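Local coordinates for minor capsid protein (Cafeteriavirus-dependent mavirus, PDB 6G42) that forms, as a single jelly-roll protein, the pentameric penton of the mavirus capsid and probably closes the fivefold vertices of the virophage shell, at residues L65-G70 with D100-D105; R89-S94 with G110-E115; F142-T147 with V181-D186; D165-E170 with L195-P200. All blocks are in the same frame, centred on the assembly; numbering follows the deposited sequence.

Contact 1. Residues L65-G70 with D100-D105; sequences LFKPAG and DGYMYD
The Tyr102 ring has the carbonyl O of Phe66 at its edge, in its plane. The Lys67 and Tyr102 side chains meet at a slant, with Lys67 CD 3.8 Å from Tyr102 CE1. Met103 SD meets the Phe66 ring obliquely, 3.9 Å from Phe66 CD2, in a Met-aromatic contact. The two side chains lie side by side and point the same way. Pro68 crosses Met103 at a slant, its CG 3.8 Å from Met103 SD. The backbones form a single antiparallel bridge with a classic beta bulge, in which Leu65 and Phe66 both face Met103. Two N-H groups therefore grip one carbonyl. Leu65 N reaches Met103 O at 3.0 Å, in the carbonyl plane. Phe66 N reaches Met103 O at 3.3 Å, from 43° above that plane. In return Met103 N gives a nearly straight bond to Phe66 O, 2.9 Å long. Lys67 keeps CG opposite the backbone N (chi1 -176°) and stays extended, which carries NZ along Tyr102 to salt bridges with Asp281, Asp283 and Glu285. Tyr102 OH also bonds to Asp281. The Leu65 branch ending in CD1 lies beside the Tyr104 carbonyl.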
loop_
_atom_site.group_PDB
_atom_site.type_symbol
_atom_site.label_atom_id
_atom_site.label_comp_id
_atom_site.label_asym_id
_atom_site.label_seq_id
_atom_site.Cartn_x
_atom_site.Cartn_y
_atom_site.Cartn_z
ATOM N N LEU C 65 -18.866 17.034 -7.418
ATOM C CA LEU C 65 -17.662 16.692 -8.168
ATOM C C LEU C 65 -17.026 17.874 -8.918
ATOM O O LEU C 65 -15.837 17.832 -9.230
ATOM C CB LEU C 65 -17.982 15.570 -9.161
ATOM C CG LEU C 65 -18.689 14.317 -8.636
ATOM C CD1 LEU C 65 -18.605 13.204 -9.669
ATOM C CD2 LEU C 65 -18.112 13.829 -7.316
ATOM N N PHE C 66 -17.809 18.912 -9.214
ATOM C CA PHE C 66 -17.354 20.051 -10.025
ATOM C C PHE C 66 -18.116 21.323 -9.635
ATOM O O PHE C 66 -19.256 21.249 -9.170
ATOM C CB PHE C 66 -17.543 19.739 -11.513
ATOM C CG PHE C 66 -16.871 20.720 -12.437
ATOM C CD1 PHE C 66 -15.490 20.715 -12.593
ATOM C CD2 PHE C 66 -17.616 21.643 -13.167
ATOM C CE1 PHE C 66 -14.861 21.616 -13.451
ATOM C CE2 PHE C 66 -16.993 22.542 -14.031
ATOM C CZ PHE C 66 -15.615 22.530 -14.171
ATOM N N LYS C 67 -17.471 22.477 -9.819
ATOM C CA LYS C 67 -18.032 23.783 -9.453
ATOM C C LYS C 67 -17.639 24.818 -10.511
ATOM O O LYS C 67 -16.612 25.476 -10.363
ATOM C CB LYS C 67 -17.509 24.205 -8.080
ATOM C CG LYS C 67 -18.083 25.506 -7.539
ATOM C CD LYS C 67 -17.361 25.914 -6.270
ATOM C CE LYS C 67 -18.098 27.000 -5.519
ATOM N NZ LYS C 67 -17.525 27.165 -4.157
ATOM N N PRO C 68 -18.466 24.977 -11.572
ATOM C CA PRO C 68 -18.138 25.821 -12.739
ATOM C C PRO C 68 -17.726 27.279 -12.494
ATOM O O PRO C 68 -17.013 27.845 -13.324
ATOM C CB PRO C 68 -19.433 25.800 -13.548
ATOM C CG PRO C 68 -20.042 24.491 -13.227
ATOM C CD PRO C 68 -19.750 24.276 -11.775
ATOM N N ALA C 69 -18.175 27.875 -11.391
ATOM C CA ALA C 69 -17.874 29.280 -11.080
ATOM C C ALA C 69 -16.372 29.586 -11.086
ATOM O O ALA C 69 -15.947 30.583 -11.660
ATOM C CB ALA C 69 -18.487 29.662 -9.739
ATOM N N GLY C 70 -15.586 28.709 -10.467
ATOM C CA GLY C 70 -14.135 28.888 -10.341
ATOM C C GLY C 70 -13.296 28.696 -11.597
ATOM O O GLY C 70 -12.130 29.103 -11.616
ATOM N N ASP C 100 -27.049 25.408 -5.684
ATOM C CA ASP C 100 -25.852 25.914 -4.986
ATOM C C ASP C 100 -24.626 26.204 -5.878
ATOM O O ASP C 100 -23.639 26.764 -5.389
ATOM C CB ASP C 100 -25.459 24.965 -3.834
ATOM C CG ASP C 100 -26.417 25.046 -2.640
ATOM O OD1 ASP C 100 -26.817 26.164 -2.251
ATOM O OD2 ASP C 100 -26.760 23.985 -2.070
ATOM N N GLY C 101 -24.682 25.835 -7.159
ATOM C CA GLY C 101 -23.593 26.106 -8.121
ATOM C C GLY C 101 -22.692 24.926 -8.483
ATOM O O GLY C 101 -21.601 25.127 -9.020
ATOM N N TYR C 102 -23.162 23.702 -8.216
ATOM C CA TYR C 102 -22.361 22.475 -8.336
ATOM C C TYR C 102 -22.914 21.511 -9.386
ATOM O O TYR C 102 -24.092 21.569 -9.734
ATOM C CB TYR C 102 -22.333 21.727 -7.001
ATOM C CG TYR C 102 -21.617 22.425 -5.858
ATOM C CD1 TYR C 102 -20.233 22.613 -5.878
ATOM C CD2 TYR C 102 -22.322 22.858 -4.736
ATOM C CE1 TYR C 102 -19.582 23.237 -4.825
ATOM C CE2 TYR C 102 -21.680 23.482 -3.680
ATOM C CZ TYR C 102 -20.314 23.668 -3.724
ATOM O OH TYR C 102 -19.693 24.289 -2.663
ATOM N N MET C 103 -22.039 20.627 -9.867
ATOM C CA MET C 103 -22.416 19.462 -10.680
ATOM C C MET C 103 -21.921 18.200 -9.972
ATOM O O MET C 103 -21.040 18.270 -9.118
ATOM C CB MET C 103 -21.822 19.558 -12.082
ATOM C CG MET C 103 -22.392 20.696 -12.913
ATOM S SD MET C 103 -21.352 21.148 -14.319
ATOM C CE MET C 103 -21.424 19.633 -15.280
ATOM N N TYR C 104 -22.492 17.057 -10.339
ATOM C CA TYR C 104 -22.325 15.809 -9.579
ATOM C C TYR C 104 -21.887 14.585 -10.403
ATOM O O TYR C 104 -21.936 13.456 -9.915
ATOM C CB TYR C 104 -23.628 15.517 -8.820
ATOM C CG TYR C 104 -23.915 16.528 -7.730
ATOM C CD1 TYR C 104 -24.529 17.750 -8.019
ATOM C CD2 TYR C 104 -23.551 16.275 -6.405
ATOM C CE1 TYR C 104 -24.776 18.683 -7.019
ATOM C CE2 TYR C 104 -23.792 17.203 -5.400
ATOM C CZ TYR C 104 -24.407 18.403 -5.709
ATOM O OH TYR C 104 -24.640 19.319 -4.704
ATOM N N ASP C 105 -21.414 14.812 -11.625
ATOM C CA ASP C 105 -21.068 13.729 -12.547
ATOM C C ASP C 105 -20.084 14.252 -13.600
ATOM O O ASP C 105 -20.371 15.230 -14.290
ATOM C CB ASP C 105 -22.342 13.197 -13.214
ATOM C CG ASP C 105 -22.132 11.872 -13.932
ATOM O OD1 ASP C 105 -21.087 11.675 -14.595
ATOM O OD2 ASP C 105 -23.038 11.020 -13.845
#

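Contact 2. Residues R89-S94 with G110-E115; sequences REVDFS and GTAINE
Phe93 turns CG opposite its own carbonyl carbon (chi1 -66°), and this swings the ring toward Ala112 on the helix. Val91 places CG1 opposite its backbone N (chi1 -179°), which lowers that methyl onto the helix between Ala112 and Ile113. Ala112 CB points at the loop and approaches the Phe93 ring at a slant, 3.6 Å from Phe93 CE1 and equally close to Phe93 CD1. Val91 CG1 sits 3.8 Å from the carbonyl O of Ala112. Val91 CG1 also lies 4.1 Å from Ile113 CG1. The contact is apolar and small, with 186 Å² buried. It lays the loop just after strand 84-90 against helix 106-120. The loop is shaped by an Asx turn. Asp92 OD1 accepts from Ser94 N at 3.1 Å and from Ser94 OG, 2.6 Å from the same Asp92 OD1. Both donors come from one face of the carboxylate plane, about 40° out of it. The two bonds close the turn around Phe93. Phe93 also touches Phe66 and Pro68 of loop 65-70 and Met103 of loop 100-105, so the ring packs among the helix and two loops. Ala112 also packs on Phe96. Ile113 leans on Phe133 of strand 132-136.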
loop_
_atom_site.group_PDB
_atom_site.type_symbol
_atom_site.label_atom_id
_atom_site.label_comp_id
_atom_site.label_asym_id
_atom_site.label_seq_id
_atom_site.Cartn_x
_atom_site.Cartn_y
_atom_site.Cartn_z
ATOM N N ARG C 89 -15.161 29.977 -28.202
ATOM C CA ARG C 89 -16.365 30.123 -27.369
ATOM C C ARG C 89 -16.114 29.678 -25.925
ATOM O O ARG C 89 -15.331 28.760 -25.677
ATOM C CB ARG C 89 -17.521 29.317 -27.962
ATOM C CG ARG C 89 -18.888 29.696 -27.400
ATOM C CD ARG C 89 -20.022 28.929 -28.065
ATOM N NE ARG C 89 -20.123 29.210 -29.500
ATOM C CZ ARG C 89 -21.019 28.672 -30.328
ATOM N NH1 ARG C 89 -21.929 27.803 -29.888
ATOM N NH2 ARG C 89 -21.005 29.010 -31.615
ATOM N N GLU C 90 -16.788 30.337 -24.982
ATOM C CA GLU C 90 -16.743 29.943 -23.571
ATOM C C GLU C 90 -17.618 28.721 -23.346
ATOM O O GLU C 90 -18.685 28.607 -23.939
ATOM C CB GLU C 90 -17.243 31.072 -22.660
ATOM C CG GLU C 90 -16.484 32.387 -22.778
ATOM C CD GLU C 90 -16.874 33.416 -21.720
ATOM O OE1 GLU C 90 -17.739 33.130 -20.855
ATOM O OE2 GLU C 90 -16.302 34.529 -21.753
ATOM N N VAL C 91 -17.169 27.820 -22.478
ATOM C CA VAL C 91 -17.969 26.657 -22.089
ATOM C C VAL C 91 -19.024 27.124 -21.078
ATOM O O VAL C 91 -18.690 27.716 -20.047
ATOM C CB VAL C 91 -17.103 25.515 -21.506
ATOM C CG1 VAL C 91 -17.959 24.304 -21.129
ATOM C CG2 VAL C 91 -16.034 25.095 -22.507
ATOM N N ASP C 92 -20.291 26.859 -21.396
ATOM C CA ASP C 92 -21.423 27.269 -20.568
ATOM C C ASP C 92 -21.936 26.061 -19.784
ATOM O O ASP C 92 -22.386 25.080 -20.372
ATOM C CB ASP C 92 -22.537 27.856 -21.452
ATOM C CG ASP C 92 -23.580 28.654 -20.661
ATOM O OD1 ASP C 92 -23.605 28.597 -19.413
ATOM O OD2 ASP C 92 -24.396 29.353 -21.301
ATOM N N PHE C 93 -21.853 26.143 -18.458
ATOM C CA PHE C 93 -22.336 25.086 -17.559
ATOM C C PHE C 93 -23.726 25.366 -16.950
ATOM O O PHE C 93 -24.261 24.526 -16.221
ATOM C CB PHE C 93 -21.308 24.847 -16.442
ATOM C CG PHE C 93 -20.000 24.273 -16.930
ATOM C CD1 PHE C 93 -19.857 22.902 -17.134
ATOM C CD2 PHE C 93 -18.909 25.099 -17.179
ATOM C CE1 PHE C 93 -18.655 22.368 -17.576
ATOM C CE2 PHE C 93 -17.706 24.570 -17.622
ATOM C CZ PHE C 93 -17.577 23.202 -17.819
ATOM N N SER C 94 -24.322 26.513 -17.284
ATOM C CA SER C 94 -25.586 26.974 -16.673
ATOM C C SER C 94 -26.743 25.970 -16.748
ATOM O O SER C 94 -27.546 25.886 -15.813
ATOM C CB SER C 94 -26.019 28.306 -17.300
ATOM O OG SER C 94 -26.083 28.220 -18.713
ATOM N N GLY C 110 -18.050 16.516 -19.227
ATOM C CA GLY C 110 -17.666 16.154 -20.593
ATOM C C GLY C 110 -18.669 16.584 -21.645
ATOM O O GLY C 110 -18.288 17.169 -22.660
ATOM N N THR C 111 -19.946 16.292 -21.395
ATOM C CA THR C 111 -21.052 16.696 -22.277
ATOM C C THR C 111 -21.058 18.214 -22.514
ATOM O O THR C 111 -21.145 18.661 -23.659
ATOM C CB THR C 111 -22.416 16.241 -21.705
ATOM O OG1 THR C 111 -22.414 14.820 -21.531
ATOM C CG2 THR C 111 -23.577 16.614 -22.638
ATOM N N ALA C 112 -20.938 18.992 -21.439
ATOM C CA ALA C 112 -20.919 20.461 -21.523
ATOM C C ALA C 112 -19.814 20.991 -22.439
ATOM O O ALA C 112 -20.045 21.888 -23.245
ATOM C CB ALA C 112 -20.786 21.067 -20.135
ATOM N N ILE C 113 -18.618 20.430 -22.309
ATOM C CA ILE C 113 -17.491 20.783 -23.176
ATOM C C ILE C 113 -17.783 20.365 -24.624
ATOM O O ILE C 113 -17.393 21.059 -25.561
ATOM C CB ILE C 113 -16.166 20.161 -22.655
ATOM C CG1 ILE C 113 -15.754 20.839 -21.335
ATOM C CG2 ILE C 113 -15.031 20.293 -23.674
ATOM C CD1 ILE C 113 -14.739 20.070 -20.512
ATOM N N ASN C 114 -18.474 19.237 -24.785
ATOM C CA ASN C 114 -18.830 18.700 -26.104
ATOM C C ASN C 114 -19.825 19.571 -26.870
ATOM O O ASN C 114 -19.629 19.837 -28.054
ATOM C CB ASN C 114 -19.402 17.282 -25.967
ATOM C CG ASN C 114 -19.362 16.503 -27.272
ATOM O OD1 ASN C 114 -18.441 16.658 -28.073
ATOM N ND2 ASN C 114 -20.361 15.655 -27.489
ATOM N N GLU C 115 -20.893 19.993 -26.194
ATOM C CA GLU C 115 -21.928 20.846 -26.804
ATOM C C GLU C 115 -21.402 22.234 -27.197
ATOM O O GLU C 115 -21.839 22.802 -28.201
ATOM C CB GLU C 115 -23.137 20.981 -25.869
ATOM C CG GLU C 115 -23.935 19.692 -25.707
ATOM C CD GLU C 115 -25.064 19.797 -24.689
ATOM O OE1 GLU C 115 -25.186 20.835 -24.005
ATOM O OE2 GLU C 115 -25.837 18.823 -24.568
#

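Contact 3. Residues F142-T147 with V181-D186; sequences FEITTT and VILNED
The backbone O of Asp186 takes two bonds from Thr146. Thr146 N approaches in the carbonyl plane, 2.8 Å from Asp186 O, with an N-H...O angle of 148°. The hydroxyl adds a weak bond, with Thr146 OG1 3.3 Å from Asp186 O. It can do so because OG1 stands between the backbone N and the carbonyl carbon of Thr146 (chi1 39°), on the side of its own N-H. Thr145 CA also lends a CA-H...O contact, 3.4 Å from Asp186 O. In the reverse direction Asp186 CA makes a similar contact with Thr146 O. Asp186 OD1 forms a salt bridge with Arg151. The apolar part of the contact is made by the Thr146 methyl and Ile144. Leu183 CD1 meets two methyls, Thr146 CG2 at 3.8 Å and Ile144 CG2, 3.9 Å from the same Leu183 CD1. Ile144 and Leu183 cross at about a right angle. Ile144 reaches Val181 tip to tip, CD1 to CG1, at 3.8 Å. Ile144 and Leu183 both rest on Ile156 of strand 154-158, while Val181 touches Phe158 of that strand. The contact thus joins strand 141-145 to the loop that leaves strand 179-181 of another sheet and enters strand 187-189 beside 141-145.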
loop_
_atom_site.group_PDB
_atom_site.type_symbol
_atom_site.label_atom_id
_atom_site.label_comp_id
_atom_site.label_asym_id
_atom_site.label_seq_id
_atom_site.Cartn_x
_atom_site.Cartn_y
_atom_site.Cartn_z
ATOM N N PHE C 142 -10.726 11.529 -19.651
ATOM C CA PHE C 142 -11.476 12.145 -20.741
ATOM C C PHE C 142 -10.839 11.788 -22.081
ATOM O O PHE C 142 -9.610 11.686 -22.185
ATOM C CB PHE C 142 -11.545 13.661 -20.564
ATOM C CG PHE C 142 -12.392 14.091 -19.400
ATOM C CD1 PHE C 142 -11.856 14.141 -18.118
ATOM C CD2 PHE C 142 -13.730 14.441 -19.581
ATOM C CE1 PHE C 142 -12.635 14.536 -17.037
ATOM C CE2 PHE C 142 -14.514 14.837 -18.503
ATOM C CZ PHE C 142 -13.966 14.884 -17.228
ATOM N N GLU C 143 -11.689 11.603 -23.092
ATOM C CA GLU C 143 -11.268 11.182 -24.433
ATOM C C GLU C 143 -11.763 12.155 -25.497
ATOM O O GLU C 143 -12.836 12.746 -25.356
ATOM C CB GLU C 143 -11.825 9.792 -24.751
ATOM C CG GLU C 143 -11.400 8.702 -23.785
ATOM C CD GLU C 143 -11.922 7.339 -24.193
ATOM O OE1 GLU C 143 -13.131 7.214 -24.475
ATOM O OE2 GLU C 143 -11.127 6.379 -24.214
ATOM N N ILE C 144 -10.977 12.299 -26.563
ATOM C CA ILE C 144 -11.369 13.062 -27.751
ATOM C C ILE C 144 -11.394 12.090 -28.922
ATOM O O ILE C 144 -10.384 11.445 -29.217
ATOM C CB ILE C 144 -10.398 14.231 -28.035
ATOM C CG1 ILE C 144 -10.505 15.289 -26.931
ATOM C CG2 ILE C 144 -10.697 14.889 -29.379
ATOM C CD1 ILE C 144 -9.284 16.175 -26.802
ATOM N N THR C 145 -12.554 11.989 -29.572
ATOM C CA THR C 145 -12.742 11.143 -30.756
ATOM C C THR C 145 -12.792 12.018 -32.008
ATOM O O THR C 145 -13.453 13.060 -32.017
ATOM C CB THR C 145 -14.019 10.294 -30.638
ATOM O OG1 THR C 145 -13.935 9.488 -29.459
ATOM C CG2 THR C 145 -14.199 9.380 -31.855
ATOM N N THR C 146 -12.103 11.566 -33.058
ATOM C CA THR C 146 -11.886 12.354 -34.278
ATOM C C THR C 146 -11.749 11.470 -35.518
ATOM O O THR C 146 -11.341 10.312 -35.423
ATOM C CB THR C 146 -10.610 13.223 -34.169
ATOM O OG1 THR C 146 -9.574 12.487 -33.507
ATOM C CG2 THR C 146 -10.880 14.501 -33.395
ATOM N N THR C 147 -12.097 12.034 -36.677
ATOM C CA THR C 147 -11.850 11.402 -37.982
ATOM C C THR C 147 -10.495 11.847 -38.529
ATOM O O THR C 147 -9.936 12.857 -38.085
ATOM C CB THR C 147 -12.928 11.759 -39.024
ATOM O OG1 THR C 147 -12.944 13.177 -39.241
ATOM C CG2 THR C 147 -14.310 11.291 -38.565
ATOM N N VAL C 181 -4.303 20.865 -29.234
ATOM C CA VAL C 181 -4.392 19.470 -28.805
ATOM C C VAL C 181 -3.879 18.578 -29.939
ATOM O O VAL C 181 -4.531 18.439 -30.979
ATOM C CB VAL C 181 -5.838 19.080 -28.421
ATOM C CG1 VAL C 181 -5.919 17.623 -27.979
ATOM C CG2 VAL C 181 -6.350 19.985 -27.309
ATOM N N ILE C 182 -2.708 17.980 -29.724
ATOM C CA ILE C 182 -2.095 17.069 -30.690
ATOM C C ILE C 182 -2.828 15.722 -30.673
ATOM O O ILE C 182 -2.883 15.057 -29.637
ATOM C CB ILE C 182 -0.587 16.892 -30.392
ATOM C CG1 ILE C 182 0.151 18.211 -30.672
ATOM C CG2 ILE C 182 0.021 15.769 -31.233
ATOM C CD1 ILE C 182 1.533 18.305 -30.057
ATOM N N LEU C 183 -3.372 15.334 -31.828
ATOM C CA LEU C 183 -4.140 14.094 -31.983
ATOM C C LEU C 183 -3.586 13.256 -33.136
ATOM O O LEU C 183 -3.500 13.744 -34.261
ATOM C CB LEU C 183 -5.606 14.425 -32.260
ATOM C CG LEU C 183 -6.332 15.279 -31.220
ATOM C CD1 LEU C 183 -7.681 15.738 -31.752
ATOM C CD2 LEU C 183 -6.502 14.512 -29.919
ATOM N N ASN C 184 -3.221 12.003 -32.853
ATOM C CA ASN C 184 -2.662 11.076 -33.860
ATOM C C ASN C 184 -3.513 9.849 -34.216
ATOM O O ASN C 184 -3.177 9.133 -35.163
ATOM C CB ASN C 184 -1.282 10.594 -33.398
ATOM C CG ASN C 184 -0.212 11.657 -33.557
ATOM O OD1 ASN C 184 -0.046 12.225 -34.637
ATOM N ND2 ASN C 184 0.527 11.926 -32.488
ATOM N N GLU C 185 -4.591 9.601 -33.471
ATOM C CA GLU C 185 -5.428 8.404 -33.665
ATOM C C GLU C 185 -6.913 8.738 -33.521
ATOM O O GLU C 185 -7.269 9.833 -33.075
ATOM C CB GLU C 185 -5.019 7.307 -32.678
ATOM C CG GLU C 185 -3.511 7.082 -32.620
ATOM C CD GLU C 185 -3.102 5.826 -31.880
ATOM O OE1 GLU C 185 -3.793 5.442 -30.912
ATOM O OE2 GLU C 185 -2.068 5.236 -32.261
ATOM N N ASP C 186 -7.767 7.788 -33.918
ATOM C CA ASP C 186 -9.230 7.976 -33.909
ATOM C C ASP C 186 -9.701 8.411 -32.530
ATOM O O ASP C 186 -10.298 9.479 -32.379
ATOM C CB ASP C 186 -9.977 6.687 -34.319
ATOM C CG ASP C 186 -10.196 6.557 -35.832
ATOM O OD1 ASP C 186 -9.924 7.509 -36.593
ATOM O OD2 ASP C 186 -10.670 5.483 -36.261
#

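Contact 4. Residues D165-E170 with L195-P200; sequences DFNSFE and LEFLTP
Asn167 sets its amide nitrogen over the Phe197 ring. ND2 lies 3.5 Å above the ring plane, over its centre. The amide and ring planes are 57° apart, so the amide does not stack flat; its nitrogen end does the touching. Asn167 places CG between its backbone N and carbonyl carbon (chi1 59°), and this turns the amide toward the ring. Asp165 comes to the edge of the same ring, with OD1 3.8 Å from Phe197 CD2. Its carboxylate also lies beside the carbonyl O of Phe197, 3.5 Å from Asp165 OD1. Leu198 CD2 packs on Asp165 CB at 3.8 Å. Leu198 CD2 also lies 4.2 Å from Phe166 CZ, the two side chains crossing at about a right angle.

Further out, two bonds together hold the Asn167 amide: ND2 to Val164 O, and OD1 to Gln246 of a neighbouring subunit. Asp165 OD2 is held by Tyr73 OH. Lys60 of the same neighbouring subunit forms a salt bridge with Asp165 OD1 and a hydrogen bond with Phe197 O. Its charge would probably ease the close approach of the Asp165 carboxylate and Phe197 O. Phe166 meets Phe142 edge to face.

Asp165 ends helix 160-165, and a type I beta turn follows from Phe166 to Phe169. The contact sets this helix exit against the loop leading into strand 201-207, and it lies at a subunit interface of the five-chain penton assembly.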
loop_
_atom_site.group_PDB
_atom_site.type_symbol
_atom_site.label_atom_id
_atom_site.label_comp_id
_atom_site.label_asym_id
_atom_site.label_seq_id
_atom_site.Cartn_x
_atom_site.Cartn_y
_atom_site.Cartn_z
ATOM N N ASP C 165 -6.317 21.951 -16.248
ATOM C CA ASP C 165 -7.219 20.931 -15.695
ATOM C C ASP C 165 -7.321 19.651 -16.529
ATOM O O ASP C 165 -7.730 18.616 -16.001
ATOM C CB ASP C 165 -8.603 21.524 -15.427
ATOM C CG ASP C 165 -8.608 22.508 -14.257
ATOM O OD1 ASP C 165 -7.551 22.731 -13.620
ATOM O OD2 ASP C 165 -9.683 23.065 -13.964
ATOM N N PHE C 166 -6.944 19.712 -17.804
ATOM C CA PHE C 166 -6.828 18.509 -18.655
ATOM C C PHE C 166 -5.399 18.379 -19.214
ATOM O O PHE C 166 -5.191 18.120 -20.397
ATOM C CB PHE C 166 -7.884 18.533 -19.766
ATOM C CG PHE C 166 -9.292 18.690 -19.254
ATOM C CD1 PHE C 166 -9.837 19.951 -19.041
ATOM C CD2 PHE C 166 -10.071 17.580 -18.968
ATOM C CE1 PHE C 166 -11.128 20.100 -18.559
ATOM C CE2 PHE C 166 -11.368 17.726 -18.494
ATOM C CZ PHE C 166 -11.896 18.988 -18.290
ATOM N N ASN C 167 -4.433 18.532 -18.308
ATOM C CA ASN C 167 -2.990 18.591 -18.617
ATOM C C ASN C 167 -2.356 17.346 -19.237
ATOM O O ASN C 167 -1.367 17.459 -19.961
ATOM C CB ASN C 167 -2.196 18.968 -17.360
ATOM C CG ASN C 167 -2.388 17.981 -16.218
ATOM O OD1 ASN C 167 -1.764 16.923 -16.190
ATOM N ND2 ASN C 167 -3.239 18.333 -15.261
ATOM N N SER C 168 -2.911 16.175 -18.951
ATOM C CA SER C 168 -2.358 14.906 -19.439
ATOM C C SER C 168 -2.564 14.602 -20.949
ATOM O O SER C 168 -2.094 13.574 -21.434
ATOM C CB SER C 168 -2.891 13.758 -18.580
ATOM O OG SER C 168 -4.293 13.863 -18.404
ATOM N N PHE C 169 -3.267 15.473 -21.678
ATOM C CA PHE C 169 -3.216 15.486 -23.149
ATOM C C PHE C 169 -1.868 16.063 -23.605
ATOM O O PHE C 169 -1.188 16.751 -22.836
ATOM C CB PHE C 169 -4.351 16.335 -23.745
ATOM C CG PHE C 169 -5.719 15.711 -23.625
ATOM C CD1 PHE C 169 -6.057 14.585 -24.378
ATOM C CD2 PHE C 169 -6.682 16.260 -22.774
ATOM C CE1 PHE C 169 -7.319 14.012 -24.273
ATOM C CE2 PHE C 169 -7.941 15.689 -22.666
ATOM C CZ PHE C 169 -8.261 14.565 -23.417
ATOM N N GLU C 170 -1.492 15.787 -24.855
ATOM C CA GLU C 170 -0.278 16.368 -25.453
ATOM C C GLU C 170 -0.609 17.739 -26.054
ATOM O O GLU C 170 -1.525 17.855 -26.875
ATOM C CB GLU C 170 0.313 15.438 -26.517
ATOM C CG GLU C 170 1.749 15.784 -26.911
ATOM C CD GLU C 170 2.297 14.922 -28.043
ATOM O OE1 GLU C 170 1.708 13.861 -28.353
ATOM O OE2 GLU C 170 3.331 15.313 -28.631
ATOM N N LEU C 195 -8.919 14.078 -12.281
ATOM C CA LEU C 195 -10.094 14.388 -11.475
ATOM C C LEU C 195 -9.727 15.205 -10.227
ATOM O O LEU C 195 -10.539 15.978 -9.730
ATOM C CB LEU C 195 -10.827 13.102 -11.081
ATOM C CG LEU C 195 -11.234 12.125 -12.198
ATOM C CD1 LEU C 195 -12.043 10.967 -11.626
ATOM C CD2 LEU C 195 -12.017 12.826 -13.302
ATOM N N GLU C 196 -8.504 15.033 -9.732
ATOM C CA GLU C 196 -7.945 15.866 -8.649
ATOM C C GLU C 196 -7.903 17.373 -8.969
ATOM O O GLU C 196 -7.986 18.191 -8.059
ATOM C CB GLU C 196 -6.543 15.361 -8.248
ATOM C CG GLU C 196 -5.482 15.474 -9.335
ATOM C CD GLU C 196 -4.160 14.813 -8.979
ATOM O OE1 GLU C 196 -3.712 14.940 -7.821
ATOM O OE2 GLU C 196 -3.544 14.189 -9.870
ATOM N N PHE C 197 -7.759 17.719 -10.253
ATOM C CA PHE C 197 -7.790 19.122 -10.746
ATOM C C PHE C 197 -9.195 19.711 -10.932
ATOM O O PHE C 197 -9.329 20.910 -11.189
ATOM C CB PHE C 197 -7.066 19.229 -12.102
ATOM C CG PHE C 197 -5.567 19.225 -12.003
ATOM C CD1 PHE C 197 -4.879 18.047 -11.728
ATOM C CD2 PHE C 197 -4.836 20.394 -12.215
ATOM C CE1 PHE C 197 -3.498 18.035 -11.639
ATOM C CE2 PHE C 197 -3.454 20.390 -12.127
ATOM C CZ PHE C 197 -2.783 19.209 -11.837
ATOM N N LEU C 198 -10.219 18.863 -10.849
ATOM C CA LEU C 198 -11.615 19.242 -11.086
ATOM C C LEU C 198 -12.459 19.354 -9.812
ATOM O O LEU C 198 -13.363 20.190 -9.738
ATOM C CB LEU C 198 -12.258 18.227 -12.044
ATOM C CG LEU C 198 -11.544 17.976 -13.387
ATOM C CD1 LEU C 198 -12.324 16.986 -14.238
ATOM C CD2 LEU C 198 -11.325 19.254 -14.180
ATOM N N THR C 199 -12.191 18.501 -8.828
ATOM C CA THR C 199 -12.939 18.526 -7.566
ATOM C C THR C 199 -12.820 19.879 -6.848
ATOM O O THR C 199 -11.709 20.375 -6.627
ATOM C CB THR C 199 -12.550 17.376 -6.598
ATOM O OG1 THR C 199 -13.311 17.497 -5.389
ATOM C CG2 THR C 199 -11.055 17.373 -6.237
ATOM N N PRO C 200 -13.967 20.481 -6.481
ATOM C CA PRO C 200 -13.933 21.721 -5.727
ATOM C C PRO C 200 -13.701 21.514 -4.232
ATOM O O PRO C 200 -13.498 22.496 -3.521
ATOM C CB PRO C 200 -15.330 22.286 -5.956
ATOM C CG PRO C 200 -16.191 21.078 -6.024
ATOM C CD PRO C 200 -15.356 20.026 -6.698
#

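After its N-terminal strands, the chain passes through strand 49-62 to loop 65-70. Contact 1 brings the loop 100-105 back to it, enclosing strands 74-79 and 84-90. Contact 2 opens inside that span and ends beyond it, so the two cross, and they touch. Both close before contact 3 opens at strand 141-145. Contact 4 opens within contact 3 and closes after it, so these also cross, with Phe142 meeting Leu198. Pro200 packs on Leu65 and Lys67, joining contact 4 to contact 1. Ile113 meets Phe166, linking helix 106-120 to contact 4. Together the four tie helix 106-120 to loops 65-70, 100-105 and 195-200 and to strand 141-145.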